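Local structure of putative peptidase (Bacteroides fragilis, 5DYN) at residues B[32-37]-B[155-160]; B[120-125]-B[230-235]; B[212-217]-B[221-226]. The protein is a clostripain-family cysteine protease, probably acting by cleaving and so activating the B. fragilis toxin, and this chain is its C-terminal portion. One frame throughout, in Å; residues are numbered along the deposited sequence. Where two conformers were deposited one is given.

Interaction 1. Residues B[32-37]-B[155-160]; sequences ACFMEA and QYYYDL. With NA (sodium ion), chain J.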
ATOM      1  N   ALA B  32      -3.782  -0.172   3.776  1.00 31.91           N
ATOM      2  CA  ALA B  32      -2.951  -0.546   4.911  1.00 28.87           C
ATOM      3  C   ALA B  32      -1.845   0.486   5.108  1.00 30.58           C
ATOM      4  O   ALA B  32      -1.528   1.247   4.195  1.00 34.90           O
ATOM      5  CB  ALA B  32      -2.360  -1.931   4.705  1.00 28.41           C
ATOM      6  N   CYS B  33      -1.257   0.502   6.300  1.00 29.59           N
ATOM      7  CA  CYS B  33      -0.271   1.517   6.661  1.00 35.24           C
ATOM      8  C   CYS B  33       1.051   1.385   5.914  1.00 30.50           C
ATOM      9  O   CYS B  33       1.512   0.281   5.643  1.00 30.16           O
ATOM     10  CB  CYS B  33       0.003   1.470   8.166  1.00 36.31           C
ATOM     11  SG  CYS B  33      -1.148   2.431   9.166  1.00 38.49           S
ATOM     12  N   PHE B  34       1.638   2.531   5.573  1.00 33.19           N
ATOM     13  CA  PHE B  34       3.047   2.620   5.184  1.00 28.97           C
ATOM     14  C   PHE B  34       3.427   1.868   3.909  1.00 30.49           C
ATOM     15  O   PHE B  34       4.610   1.663   3.652  1.00 30.73           O
ATOM     16  CB  PHE B  34       3.931   2.101   6.324  1.00 29.63           C
ATOM     17  CG  PHE B  34       3.797   2.868   7.613  1.00 30.15           C
ATOM     18  CD1 PHE B  34       3.927   4.248   7.639  1.00 28.85           C
ATOM     19  CD2 PHE B  34       3.566   2.200   8.807  1.00 34.68           C
ATOM     20  CE1 PHE B  34       3.820   4.950   8.832  1.00 29.16           C
ATOM     21  CE2 PHE B  34       3.455   2.893  10.002  1.00 30.56           C
ATOM     22  CZ  PHE B  34       3.586   4.269  10.014  1.00 31.24           C
ATOM     23  N   MET B  35       2.447   1.462   3.110  1.00 28.78           N
ATOM     24  CA  MET B  35       2.739   0.569   1.993  1.00 31.65           C
ATOM     25  C   MET B  35       3.168   1.291   0.713  1.00 35.79           C
ATOM     26  O   MET B  35       3.643   0.654  -0.231  1.00 36.38           O
ATOM     27  CB  MET B  35       1.529  -0.320   1.697  1.00 28.61           C
ATOM     28  CG  MET B  35       1.178  -1.274   2.828  1.00 31.87           C
ATOM     29  SD  MET B  35       2.611  -2.103   3.551  1.00 29.39           S
ATOM     30  CE  MET B  35       3.201  -3.088   2.173  1.00 32.91           C
ATOM     31  N   GLU B  36       3.014   2.610   0.668  1.00 26.57           N
ATOM     32  CA  GLU B  36       3.452   3.346  -0.511  1.00 31.37           C
ATOM     33  C   GLU B  36       4.941   3.650  -0.390  1.00 34.38           C
ATOM     34  O   GLU B  36       5.354   4.805  -0.257  1.00 30.28           O
ATOM     35  CB  GLU B  36       2.642   4.629  -0.698  1.00 28.92           C
ATOM     36  CG  GLU B  36       2.653   5.171  -2.129  1.00 30.96           C
ATOM     37  CD  GLU B  36       1.846   4.318  -3.107  1.00 35.45           C
ATOM     38  OE1 GLU B  36       1.176   3.362  -2.666  1.00 35.33           O
ATOM     39  OE2 GLU B  36       1.874   4.611  -4.322  1.00 31.15           O
ATOM     40  N   ALA B  37       5.740   2.588  -0.426  1.00 31.30           N
ATOM     41  CA  ALA B  37       7.187   2.688  -0.310  1.00 30.37           C
ATOM     42  C   ALA B  37       7.848   2.261  -1.612  1.00 28.94           C
ATOM     43  O   ALA B  37       7.354   1.368  -2.301  1.00 29.41           O
ATOM     44  CB  ALA B  37       7.687   1.836   0.845  1.00 27.91           C
ATOM     45  N   GLN B 155      10.936   5.747  13.078  1.00 33.11           N
ATOM     46  CA  GLN B 155      11.215   6.696  11.999  1.00 35.70           C
ATOM     47  C   GLN B 155      11.703   5.989  10.732  1.00 35.08           C
ATOM     48  O   GLN B 155      12.739   6.344  10.167  1.00 31.74           O
ATOM     49  CB  GLN B 155      12.242   7.738  12.457  1.00 30.83           C
ATOM     50  CG  GLN B 155      11.782   8.555  13.663  1.00 39.17           C
ATOM     51  CD  GLN B 155      12.705   9.719  13.979  1.00 36.27           C
ATOM     52  OE1 GLN B 155      13.793   9.536  14.522  1.00 46.92           O
ATOM     53  NE2 GLN B 155      12.272  10.924  13.638  1.00 37.57           N
ATOM     54  N   TYR B 156      10.946   4.985  10.300  1.00 30.89           N
ATOM     55  CA  TYR B 156      11.342   4.124   9.189  1.00 27.92           C
ATOM     56  C   TYR B 156      11.277   4.798   7.826  1.00 28.13           C
ATOM     57  O   TYR B 156      12.128   4.563   6.973  1.00 27.71           O
ATOM     58  CB  TYR B 156      10.457   2.877   9.144  1.00 32.79           C
ATOM     59  CG  TYR B 156      10.610   1.933  10.313  1.00 30.65           C
ATOM     60  CD1 TYR B 156      11.752   1.944  11.103  1.00 28.21           C
ATOM     61  CD2 TYR B 156       9.609   1.018  10.615  1.00 31.08           C
ATOM     62  CE1 TYR B 156      11.889   1.071  12.171  1.00 29.65           C
ATOM     63  CE2 TYR B 156       9.734   0.143  11.677  1.00 33.52           C
ATOM     64  CZ  TYR B 156      10.874   0.172  12.450  1.00 33.93           C
ATOM     65  OH  TYR B 156      10.990  -0.703  13.506  1.00 44.04           O
ATOM     66  N   TYR B 157      10.257   5.621   7.616  1.00 31.58           N
ATOM     67  CA  TYR B 157       9.919   6.064   6.269  1.00 30.64           C
ATOM     68  C   TYR B 157      10.089   7.565   6.061  1.00 30.12           C
ATOM     69  O   TYR B 157       9.454   8.374   6.736  1.00 35.18           O
ATOM     70  CB  TYR B 157       8.480   5.658   5.943  1.00 35.51           C
ATOM     71  CG  TYR B 157       8.129   4.272   6.428  1.00 36.03           C
ATOM     72  CD1 TYR B 157       8.541   3.144   5.726  1.00 34.95           C
ATOM     73  CD2 TYR B 157       7.396   4.088   7.595  1.00 34.27           C
ATOM     74  CE1 TYR B 157       8.229   1.872   6.171  1.00 30.65           C
ATOM     75  CE2 TYR B 157       7.082   2.820   8.047  1.00 34.05           C
ATOM     76  CZ  TYR B 157       7.500   1.716   7.331  1.00 32.35           C
ATOM     77  OH  TYR B 157       7.187   0.454   7.776  1.00 29.11           O
ATOM     78  N   TYR B 158      10.950   7.923   5.114  1.00 26.97           N
ATOM     79  CA  TYR B 158      11.141   9.314   4.723  1.00 28.22           C
ATOM     80  C   TYR B 158      10.768   9.507   3.261  1.00 28.54           C
ATOM     81  O   TYR B 158      10.765   8.555   2.484  1.00 34.44           O
ATOM     82  CB  TYR B 158      12.587   9.748   4.943  1.00 23.95           C
ATOM     83  CG  TYR B 158      12.987   9.875   6.391  1.00 24.76           C
ATOM     84  CD1 TYR B 158      13.422   8.770   7.109  1.00 29.10           C
ATOM     85  CD2 TYR B 158      12.942  11.104   7.038  1.00 29.84           C
ATOM     86  CE1 TYR B 158      13.798   8.884   8.436  1.00 30.92           C
ATOM     87  CE2 TYR B 158      13.317  11.229   8.362  1.00 23.72           C
ATOM     88  CZ  TYR B 158      13.742  10.116   9.056  1.00 30.22           C
ATOM     89  OH  TYR B 158      14.115  10.233  10.374  1.00 34.05           O
ATOM     90  N   ASP B 159      10.458  10.740   2.884  1.00 29.08           N
ATOM     91  CA  ASP B 159      10.127  11.033   1.497  1.00 30.39           C
ATOM     92  C   ASP B 159      11.359  10.878   0.607  1.00 32.50           C
ATOM     93  O   ASP B 159      12.385  11.514   0.838  1.00 30.35           O
ATOM     94  CB  ASP B 159       9.548  12.439   1.368  1.00 25.43           C
ATOM     95  CG  ASP B 159       9.113  12.753  -0.045  1.00 33.97           C
ATOM     96  OD1 ASP B 159       8.027  12.285  -0.449  1.00 31.20           O
ATOM     97  OD2 ASP B 159       9.860  13.462  -0.752  1.00 36.46           O
ATOM     98  N   LEU B 160      11.248  10.024  -0.407  1.00 30.38           N
ATOM     99  CA  LEU B 160      12.369   9.721  -1.292  1.00 29.55           C
ATOM    100  C   LEU B 160      12.867  10.949  -2.044  1.00 33.90           C
ATOM    101  O   LEU B 160      14.070  11.209  -2.098  1.00 32.38           O
ATOM    102  CB  LEU B 160      11.978   8.625  -2.287  1.00 31.20           C
ATOM    103  CG  LEU B 160      12.998   8.306  -3.382  1.00 32.00           C
ATOM    104  CD1 LEU B 160      14.266   7.727  -2.783  1.00 27.60           C
ATOM    105  CD2 LEU B 160      12.405   7.357  -4.413  1.00 30.74           C
TER
HETATM  106 NA    NA J 405       5.891   4.016   3.791  1.00 40.08          NA
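Phe-34 and Tyr-157 meet ring against ring in an offset stack, their centroids 4.6 Å apart and their planes inclined by 24°. The overlap lies towards the rim: Tyr-157 CE2 sits over one face of the phenylalanine, 3.3 Å from Phe-34 CG. Behind it, the methylene CB of Phe-34 bears on a face of the tyrosine as a CH-pi contact, 4.0 Å from the ring centroid. Phe-34 has a left-handed backbone (phi 64°) in the loop between strand 25-31 and helix 38-43, and its carbonyl points roughly at right angles to the line from CA to its ring: Phe-34 O binds a sodium ion at 2.7 Å, on the same side of the Tyr-157 ring as the stack. Pro-55 O and Ser-212 OG also bind that ion, which lies 3.4 Å from CD1 of the Tyr-157 ring. At its far end Tyr-157 OH is hydrogen-bonded to OE2 of Glu-120 of the other chain, which helps fix the ring. The direct contact is thus wholly apolar, with the polar demands met around its margin: the hydroxyl of the buried tyrosine by a carboxylate of another chain, the Phe-34 carbonyl by the metal.

Interaction 2. Residues B[120-125]-B[230-235]; sequences ENLAVA and TEWYKV. With NA (sodium ion), chain G.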
ATOM      1  N   GLU B 120      11.862   0.487 -12.560  1.00 34.38           N
ATOM      2  CA  GLU B 120      13.187   0.080 -12.999  1.00 35.87           C
ATOM      3  C   GLU B 120      13.998   1.288 -13.461  1.00 39.08           C
ATOM      4  O   GLU B 120      15.187   1.389 -13.160  1.00 39.95           O
ATOM      5  CB  GLU B 120      13.089  -0.968 -14.104  1.00 39.47           C
ATOM      6  CG  GLU B 120      12.494  -2.278 -13.615  1.00 42.65           C
ATOM      7  CD  GLU B 120      12.666  -3.410 -14.602  1.00 45.07           C
ATOM      8  OE1 GLU B 120      13.049  -3.138 -15.760  1.00 46.16           O
ATOM      9  OE2 GLU B 120      12.422  -4.572 -14.215  1.00 38.12           O
ATOM     10  N   ASN B 121      13.359   2.205 -14.185  1.00 36.75           N
ATOM     11  CA  ASN B 121      14.007   3.447 -14.595  0.55 37.17           C
ATOM     12  C   ASN B 121      14.434   4.268 -13.382  1.00 37.06           C
ATOM     13  O   ASN B 121      15.481   4.914 -13.389  1.00 36.94           O
ATOM     14  CB  ASN B 121      13.077   4.284 -15.483  0.55 38.65           C
ATOM     15  CG  ASN B 121      12.793   3.628 -16.822  0.55 39.39           C
ATOM     16  OD1 ASN B 121      13.496   2.708 -17.240  0.55 42.73           O
ATOM     17  ND2 ASN B 121      11.760   4.109 -17.508  0.55 29.00           N
ATOM     18  N   LEU B 122      13.605   4.238 -12.341  1.00 38.12           N
ATOM     19  CA  LEU B 122      13.883   4.974 -11.115  1.00 37.09           C
ATOM     20  C   LEU B 122      15.099   4.400 -10.391  1.00 39.67           C
ATOM     21  O   LEU B 122      15.939   5.144  -9.883  1.00 37.36           O
ATOM     22  CB  LEU B 122      12.663   4.960 -10.192  1.00 38.12           C
ATOM     23  CG  LEU B 122      12.759   5.840  -8.945  1.00 41.36           C
ATOM     24  CD1 LEU B 122      13.034   7.287  -9.331  1.00 29.44           C
ATOM     25  CD2 LEU B 122      11.486   5.728  -8.119  1.00 29.44           C
ATOM     26  N   ALA B 123      15.189   3.073 -10.353  1.00 34.56           N
ATOM     27  CA  ALA B 123      16.330   2.396  -9.747  1.00 34.69           C
ATOM     28  C   ALA B 123      17.628   2.758 -10.465  1.00 36.70           C
ATOM     29  O   ALA B 123      18.668   2.940  -9.833  1.00 38.68           O
ATOM     30  CB  ALA B 123      16.120   0.889  -9.755  1.00 27.06           C
ATOM     31  N   VAL B 124      17.561   2.854 -11.790  1.00 35.62           N
ATOM     32  CA  VAL B 124      18.710   3.274 -12.581  1.00 36.22           C
ATOM     33  C   VAL B 124      19.092   4.702 -12.218  1.00 35.01           C
ATOM     34  O   VAL B 124      20.252   4.990 -11.927  1.00 35.88           O
ATOM     35  CB  VAL B 124      18.429   3.183 -14.098  1.00 40.67           C
ATOM     36  CG1 VAL B 124      19.607   3.726 -14.893  1.00 35.75           C
ATOM     37  CG2 VAL B 124      18.132   1.749 -14.501  1.00 27.50           C
ATOM     38  N   ALA B 125      18.100   5.587 -12.228  1.00 36.15           N
ATOM     39  CA  ALA B 125      18.303   6.989 -11.890  1.00 34.62           C
ATOM     40  C   ALA B 125      18.915   7.149 -10.505  1.00 38.88           C
ATOM     41  O   ALA B 125      19.828   7.952 -10.307  1.00 38.91           O
ATOM     42  CB  ALA B 125      16.990   7.743 -11.968  1.00 30.48           C
ATOM     43  N   THR B 230      16.256  -6.343   0.692  1.00 31.07           N
ATOM     44  CA  THR B 230      15.290  -5.818  -0.266  1.00 31.89           C
ATOM     45  C   THR B 230      15.899  -5.806  -1.663  1.00 35.00           C
ATOM     46  O   THR B 230      17.108  -5.632  -1.819  1.00 36.49           O
ATOM     47  CB  THR B 230      14.816  -4.396   0.109  1.00 30.50           C
ATOM     48  OG1 THR B 230      15.906  -3.475  -0.003  1.00 34.14           O
ATOM     49  CG2 THR B 230      14.291  -4.368   1.526  1.00 24.73           C
ATOM     50  N   GLU B 231      15.066  -6.006  -2.679  1.00 34.43           N
ATOM     51  CA  GLU B 231      15.538  -5.997  -4.057  0.53 35.17           C
ATOM     52  C   GLU B 231      15.865  -4.577  -4.510  1.00 36.35           C
ATOM     53  O   GLU B 231      16.707  -4.369  -5.385  1.00 37.59           O
ATOM     54  CB  GLU B 231      14.496  -6.626  -4.985  0.53 35.87           C
ATOM     55  CG  GLU B 231      14.063  -8.028  -4.575  0.53 38.20           C
ATOM     56  CD  GLU B 231      15.215  -9.017  -4.539  0.53 36.95           C
ATOM     57  OE1 GLU B 231      16.184  -8.838  -5.305  0.53 37.44           O
ATOM     58  OE2 GLU B 231      15.152  -9.975  -3.741  0.53 41.86           O
ATOM     59  N   TRP B 232      15.195  -3.598  -3.910  1.00 35.16           N
ATOM     60  CA  TRP B 232      15.460  -2.201  -4.229  1.00 31.14           C
ATOM     61  C   TRP B 232      16.878  -1.821  -3.823  1.00 29.21           C
ATOM     62  O   TRP B 232      17.568  -1.125  -4.556  1.00 34.36           O
ATOM     63  CB  TRP B 232      14.449  -1.281  -3.545  1.00 31.56           C
ATOM     64  CG  TRP B 232      14.812   0.169  -3.640  1.00 29.67           C
ATOM     65  CD1 TRP B 232      15.371   0.939  -2.662  1.00 25.27           C
ATOM     66  CD2 TRP B 232      14.652   1.023  -4.780  1.00 33.52           C
ATOM     67  NE1 TRP B 232      15.562   2.220  -3.118  1.00 30.02           N
ATOM     68  CE2 TRP B 232      15.130   2.300  -4.416  1.00 28.97           C
ATOM     69  CE3 TRP B 232      14.147   0.835  -6.072  1.00 30.48           C
ATOM     70  CZ2 TRP B 232      15.120   3.382  -5.296  1.00 29.04           C
ATOM     71  CZ3 TRP B 232      14.139   1.911  -6.945  1.00 30.89           C
ATOM     72  CH2 TRP B 232      14.622   3.169  -6.554  1.00 34.43           C
ATOM     73  N   TYR B 233      17.306  -2.293  -2.658  1.00 29.22           N
ATOM     74  CA  TYR B 233      18.667  -2.063  -2.182  1.00 33.68           C
ATOM     75  C   TYR B 233      19.707  -2.484  -3.217  1.00 36.70           C
ATOM     76  O   TYR B 233      20.667  -1.759  -3.477  1.00 33.59           O
ATOM     77  CB  TYR B 233      18.903  -2.818  -0.869  1.00 32.19           C
ATOM     78  CG  TYR B 233      20.360  -2.969  -0.487  1.00 31.51           C
ATOM     79  CD1 TYR B 233      21.011  -1.993   0.257  1.00 33.62           C
ATOM     80  CD2 TYR B 233      21.086  -4.095  -0.866  1.00 34.40           C
ATOM     81  CE1 TYR B 233      22.342  -2.129   0.608  1.00 34.33           C
ATOM     82  CE2 TYR B 233      22.415  -4.239  -0.524  1.00 26.77           C
ATOM     83  CZ  TYR B 233      23.037  -3.256   0.213  1.00 36.35           C
ATOM     84  OH  TYR B 233      24.360  -3.403   0.554  1.00 35.68           O
ATOM     85  N   LYS B 234      19.503  -3.659  -3.804  1.00 36.43           N
ATOM     86  CA  LYS B 234      20.464  -4.239  -4.739  1.00 37.71           C
ATOM     87  C   LYS B 234      20.615  -3.417  -6.022  1.00 40.30           C
ATOM     88  O   LYS B 234      21.670  -3.441  -6.658  1.00 35.14           O
ATOM     89  CB  LYS B 234      20.053  -5.675  -5.077  1.00 31.85           C
ATOM     90  CG  LYS B 234      20.018  -6.598  -3.863  1.00 36.25           C
ATOM     91  CD  LYS B 234      19.286  -7.900  -4.149  1.00 43.95           C
ATOM     92  CE  LYS B 234      19.141  -8.738  -2.882  1.00 47.34           C
ATOM     93  NZ  LYS B 234      18.186  -9.871  -3.062  1.00 47.35           N
ATOM     94  N   VAL B 235      19.571  -2.680  -6.391  1.00 38.62           N
ATOM     95  CA  VAL B 235      19.571  -1.948  -7.656  1.00 36.17           C
ATOM     96  C   VAL B 235      19.546  -0.430  -7.489  1.00 33.38           C
ATOM     97  O   VAL B 235      19.666   0.302  -8.468  1.00 36.37           O
ATOM     98  CB  VAL B 235      18.367  -2.359  -8.539  1.00 38.07           C
ATOM     99  CG1 VAL B 235      18.481  -3.818  -8.950  1.00 26.58           C
ATOM    100  CG2 VAL B 235      17.056  -2.103  -7.808  1.00 32.69           C
TER
HETATM  101 NA    NA G 402      16.102   3.702  -0.998  1.00 40.09          NA
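This is a helix-helix interface beside a sodium site, in which Ala-123 and Leu-122 of helix 119-127 meet Trp-232 and Val-235 of helix 231-236. The axes of the two short helical segments come within 9.8 Å, their directions 47° apart, and the small Ala-123 lies at the closest passage. Its methyl touches two partners: Ala-123 CB is 3.6 Å from Trp-232 CZ3 and 3.7 Å from Val-235 CG2. The indole is presented by its six-membered end. With CG anti to the backbone N (chi1 170°), Trp-232 swings its benzo ring across to the other helix, and Ala-123 CB and Leu-122 CG both approach it obliquely, Leu-122 CG standing 4.0 Å from Trp-232 CH2. The remote edge of the same indole holds the ion: Trp-232 NE1 is 2.6 Å from a sodium lying in the ring plane. Thr-213 OG1, Tyr-227 OH and Trp-238 NE1 complete the set of ligands. An indole nitrogen carries a hydrogen and has no spare lone pair in the plane, so two of them make unusual neighbours for a cation. Near the end of the interface Ala-123 O and Val-235 O, two acceptors, stand only 3.1 Å apart without a bond, an approach that is probably unfavourable, or a doubtful detail of the model. At the start of the second, weakly bonded helix Thr-230 is the N-cap, its OG1 accepting from Tyr-233 N at 3.2 Å. Around the contact, helix 172-182 covers Leu-122 with Trp-177 and Phe-181, while helix 38-43 lies against the other partner, Val-38 and Glu-39 on Trp-232 and Tyr-42 on Val-235. Helix 231-236 is thus held by both helix 119-127 and helix 38-43.

Interaction 3. Residues B[212-217]-B[221-226]; sequences STYIPR and PSLNTS. Unlike the reference sequence in segment 221-226: Thr-225 (reference Ala). With NA (sodium ion), chain J; NA (sodium ion), chain G.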
ATOM      1  N   SER B 212       7.687   6.770  -0.066  1.00 24.81           N
ATOM      2  CA  SER B 212       8.654   6.724   1.021  1.00 30.39           C
ATOM      3  C   SER B 212       9.906   5.936   0.661  1.00 33.39           C
ATOM      4  O   SER B 212       9.921   5.156  -0.292  1.00 29.34           O
ATOM      5  CB  SER B 212       8.024   6.121   2.276  1.00 31.75           C
ATOM      6  OG  SER B 212       7.933   4.714   2.162  1.00 29.66           O
ATOM      7  N   THR B 213      10.955   6.154   1.446  1.00 28.24           N
ATOM      8  CA  THR B 213      12.187   5.396   1.329  1.00 26.46           C
ATOM      9  C   THR B 213      12.761   5.140   2.714  1.00 29.58           C
ATOM     10  O   THR B 213      12.439   5.846   3.669  1.00 30.40           O
ATOM     11  CB  THR B 213      13.238   6.132   0.483  1.00 33.83           C
ATOM     12  OG1 THR B 213      14.410   5.316   0.360  1.00 32.55           O
ATOM     13  CG2 THR B 213      13.620   7.451   1.144  1.00 26.70           C
ATOM     14  N   TYR B 214      13.611   4.127   2.823  1.00 30.65           N
ATOM     15  CA  TYR B 214      14.334   3.897   4.062  1.00 32.85           C
ATOM     16  C   TYR B 214      15.616   4.719   4.057  1.00 34.01           C
ATOM     17  O   TYR B 214      16.135   5.076   2.999  1.00 32.23           O
ATOM     18  CB  TYR B 214      14.643   2.408   4.252  1.00 27.11           C
ATOM     19  CG  TYR B 214      15.431   2.108   5.508  1.00 30.52           C
ATOM     20  CD1 TYR B 214      14.840   2.201   6.762  1.00 29.40           C
ATOM     21  CD2 TYR B 214      16.767   1.738   5.440  1.00 31.93           C
ATOM     22  CE1 TYR B 214      15.556   1.933   7.910  1.00 24.44           C
ATOM     23  CE2 TYR B 214      17.492   1.469   6.584  1.00 32.58           C
ATOM     24  CZ  TYR B 214      16.882   1.567   7.815  1.00 28.45           C
ATOM     25  OH  TYR B 214      17.604   1.297   8.954  1.00 32.70           O
ATOM     26  N   ILE B 215      16.103   5.047   5.248  1.00 29.78           N
ATOM     27  CA  ILE B 215      17.392   5.707   5.395  1.00 36.49           C
ATOM     28  C   ILE B 215      18.150   5.046   6.536  1.00 36.17           C
ATOM     29  O   ILE B 215      17.625   4.933   7.645  1.00 37.61           O
ATOM     30  CB  ILE B 215      17.249   7.221   5.670  1.00 37.90           C
ATOM     31  CG1 ILE B 215      16.452   7.905   4.558  1.00 31.26           C
ATOM     32  CG2 ILE B 215      18.618   7.865   5.807  1.00 34.11           C
ATOM     33  CD1 ILE B 215      16.218   9.376   4.791  1.00 26.63           C
ATOM     34  N   PRO B 216      19.378   4.583   6.260  1.00 38.14           N
ATOM     35  CA  PRO B 216      20.234   3.959   7.274  1.00 36.39           C
ATOM     36  C   PRO B 216      20.502   4.885   8.459  1.00 38.90           C
ATOM     37  O   PRO B 216      20.505   6.108   8.314  1.00 37.66           O
ATOM     38  CB  PRO B 216      21.524   3.660   6.506  1.00 35.11           C
ATOM     39  CG  PRO B 216      21.088   3.518   5.092  1.00 33.78           C
ATOM     40  CD  PRO B 216      19.988   4.526   4.921  1.00 35.28           C
ATOM     41  N   ARG B 217      20.726   4.290   9.625  1.00 37.17           N
ATOM     42  CA  ARG B 217      20.927   5.041  10.855  1.00 38.54           C
ATOM     43  C   ARG B 217      21.830   4.241  11.784  1.00 35.33           C
ATOM     44  O   ARG B 217      21.739   3.015  11.841  1.00 35.23           O
ATOM     45  CB  ARG B 217      19.585   5.334  11.527  1.00 29.25           C
ATOM     46  CG  ARG B 217      18.855   4.066  11.944  1.00 39.89           C
ATOM     47  CD  ARG B 217      17.361   4.206  11.822  1.00 47.15           C
ATOM     48  NE  ARG B 217      16.957   4.595  10.478  1.00 31.49           N
ATOM     49  CZ  ARG B 217      15.735   5.017  10.176  1.00 32.46           C
ATOM     50  NH1 ARG B 217      14.817   5.095  11.129  1.00 32.31           N
ATOM     51  NH2 ARG B 217      15.432   5.363   8.934  1.00 35.25           N
ATOM     52  N   PRO B 221      21.596  -1.002  13.437  1.00 40.09           N
ATOM     53  CA  PRO B 221      22.472  -1.775  12.548  1.00 38.12           C
ATOM     54  C   PRO B 221      21.789  -3.034  12.021  1.00 39.13           C
ATOM     55  O   PRO B 221      21.992  -3.423  10.869  1.00 31.34           O
ATOM     56  CB  PRO B 221      23.661  -2.129  13.448  1.00 38.57           C
ATOM     57  CG  PRO B 221      23.099  -2.119  14.832  1.00 35.69           C
ATOM     58  CD  PRO B 221      22.060  -1.036  14.837  1.00 36.57           C
ATOM     59  N   SER B 222      20.978  -3.659  12.868  1.00 32.08           N
ATOM     60  CA  SER B 222      20.237  -4.848  12.481  1.00 31.87           C
ATOM     61  C   SER B 222      19.252  -4.547  11.355  1.00 34.31           C
ATOM     62  O   SER B 222      19.044  -5.373  10.465  1.00 34.37           O
ATOM     63  CB  SER B 222      19.500  -5.425  13.689  1.00 27.63           C
ATOM     64  OG  SER B 222      18.807  -6.607  13.338  1.00 43.12           O
ATOM     65  N   LEU B 223      18.653  -3.359  11.391  1.00 33.32           N
ATOM     66  CA  LEU B 223      17.693  -2.955  10.366  1.00 35.38           C
ATOM     67  C   LEU B 223      18.406  -2.526   9.083  1.00 34.83           C
ATOM     68  O   LEU B 223      17.887  -2.721   7.984  1.00 32.21           O
ATOM     69  CB  LEU B 223      16.798  -1.823  10.878  1.00 32.88           C
ATOM     70  CG  LEU B 223      15.574  -1.470  10.028  1.00 32.88           C
ATOM     71  CD1 LEU B 223      14.655  -2.672   9.862  1.00 24.71           C
ATOM     72  CD2 LEU B 223      14.816  -0.305  10.641  1.00 38.24           C
ATOM     73  N   ASN B 224      19.592  -1.938   9.230  1.00 28.69           N
ATOM     74  CA  ASN B 224      20.433  -1.621   8.080  1.00 31.66           C
ATOM     75  C   ASN B 224      20.833  -2.898   7.348  1.00 33.54           C
ATOM     76  O   ASN B 224      20.917  -2.929   6.119  1.00 34.38           O
ATOM     77  CB  ASN B 224      21.683  -0.850   8.509  1.00 31.69           C
ATOM     78  CG  ASN B 224      21.356   0.425   9.266  1.00 37.23           C
ATOM     79  OD1 ASN B 224      20.288   1.012   9.088  1.00 38.95           O
ATOM     80  ND2 ASN B 224      22.278   0.859  10.117  1.00 35.71           N
ATOM     81  N   THR B 225      21.077  -3.949   8.128  1.00 35.81           N
ATOM     82  CA  THR B 225      21.398  -5.263   7.593  1.00 33.74           C
ATOM     83  C   THR B 225      20.191  -5.854   6.875  1.00 35.95           C
ATOM     84  O   THR B 225      20.313  -6.380   5.769  1.00 36.09           O
ATOM     85  CB  THR B 225      21.862  -6.224   8.709  1.00 37.44           C
ATOM     86  OG1 THR B 225      23.079  -5.738   9.290  1.00 31.23           O
ATOM     87  CG2 THR B 225      22.101  -7.617   8.154  1.00 34.39           C
ATOM     88  N   SER B 226      19.024  -5.756   7.507  1.00 35.84           N
ATOM     89  CA  SER B 226      17.782  -6.257   6.923  1.00 35.45           C
ATOM     90  C   SER B 226      17.464  -5.590   5.588  1.00 33.63           C
ATOM     91  O   SER B 226      16.911  -6.217   4.690  1.00 34.61           O
ATOM     92  CB  SER B 226      16.613  -6.045   7.884  1.00 32.66           C
ATOM     93  OG  SER B 226      16.825  -6.719   9.109  1.00 42.17           O
TER
HETATM   94 NA    NA J 405       5.891   4.016   3.791  1.00 40.08          NA
HETATM   95 NA    NA G 402      16.102   3.702  -0.998  1.00 40.09          NA
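Asn-224 reaches from helix 221-227 to Tyr-214 and Arg-217, and its side chain can be followed outward. CB leaves the helix roughly across the line to the other segment, but the chi1 of -57° sets CG beside the backbone N and brings the amide round to Arg-217, with CG 3.7 Å from Arg-217 O. OD1 is the busier branch. It accepts from Tyr-214 OH at 2.7 Å, lying at the edge of the phenol ring and near its plane, with ring and amide planes 54° apart; a weak bond from Arg-217 N, 3.4 Å away, joins it. ND2 donates to Arg-217 O at 2.8 Å in a nearly straight bond (170°), the nitrogen standing above the carbonyl plane. One amide thus engages both the N-H (weakly) and the C=O of Arg-217, which fixes its flip. Leu-223 adds the apolar side, its CD2 3.6 Å from Tyr-214 CE1. The Arg-217 guanidinium also packs on the phenol, with Tyr-214 CE1 over one of its faces, and grips Ile-215 O side-on with NE and NH2, the oxygen lying in the guanidinium plane. The connection so tied runs from strand 212-213, which pairs with strand 158-159, to helix 221-227; Trp-122 of the second chain packs on Leu-223 and meets Tyr-214 edge-to-face, while Trp-238 and Trp-243 lie against Pro-216.

Interactions 1 and 2 are both buried, the first close to the centre of the chain and the second about 15 Å from it; interaction 3 is as far out and only partly buried. Their chemistry follows: aromatic stacking in interaction 1, aliphatic-aromatic helix packing in interaction 2, and in interaction 3 a helix amide tied to the chain that leaves strand 212-213. Interactions 1 and 3 share a two-stranded sheet, where Tyr-158 O and Thr-213 N pair, and Gln-155 O meets Arg-217 NH1. Sodium ions add further links: one joins interactions 1 and 3 through Phe-34 and Ser-212, another joins 2 and 3 through Trp-232 and Thr-213. Interactions 1 and 2 meet more lightly, through Leu-160 and Leu-122.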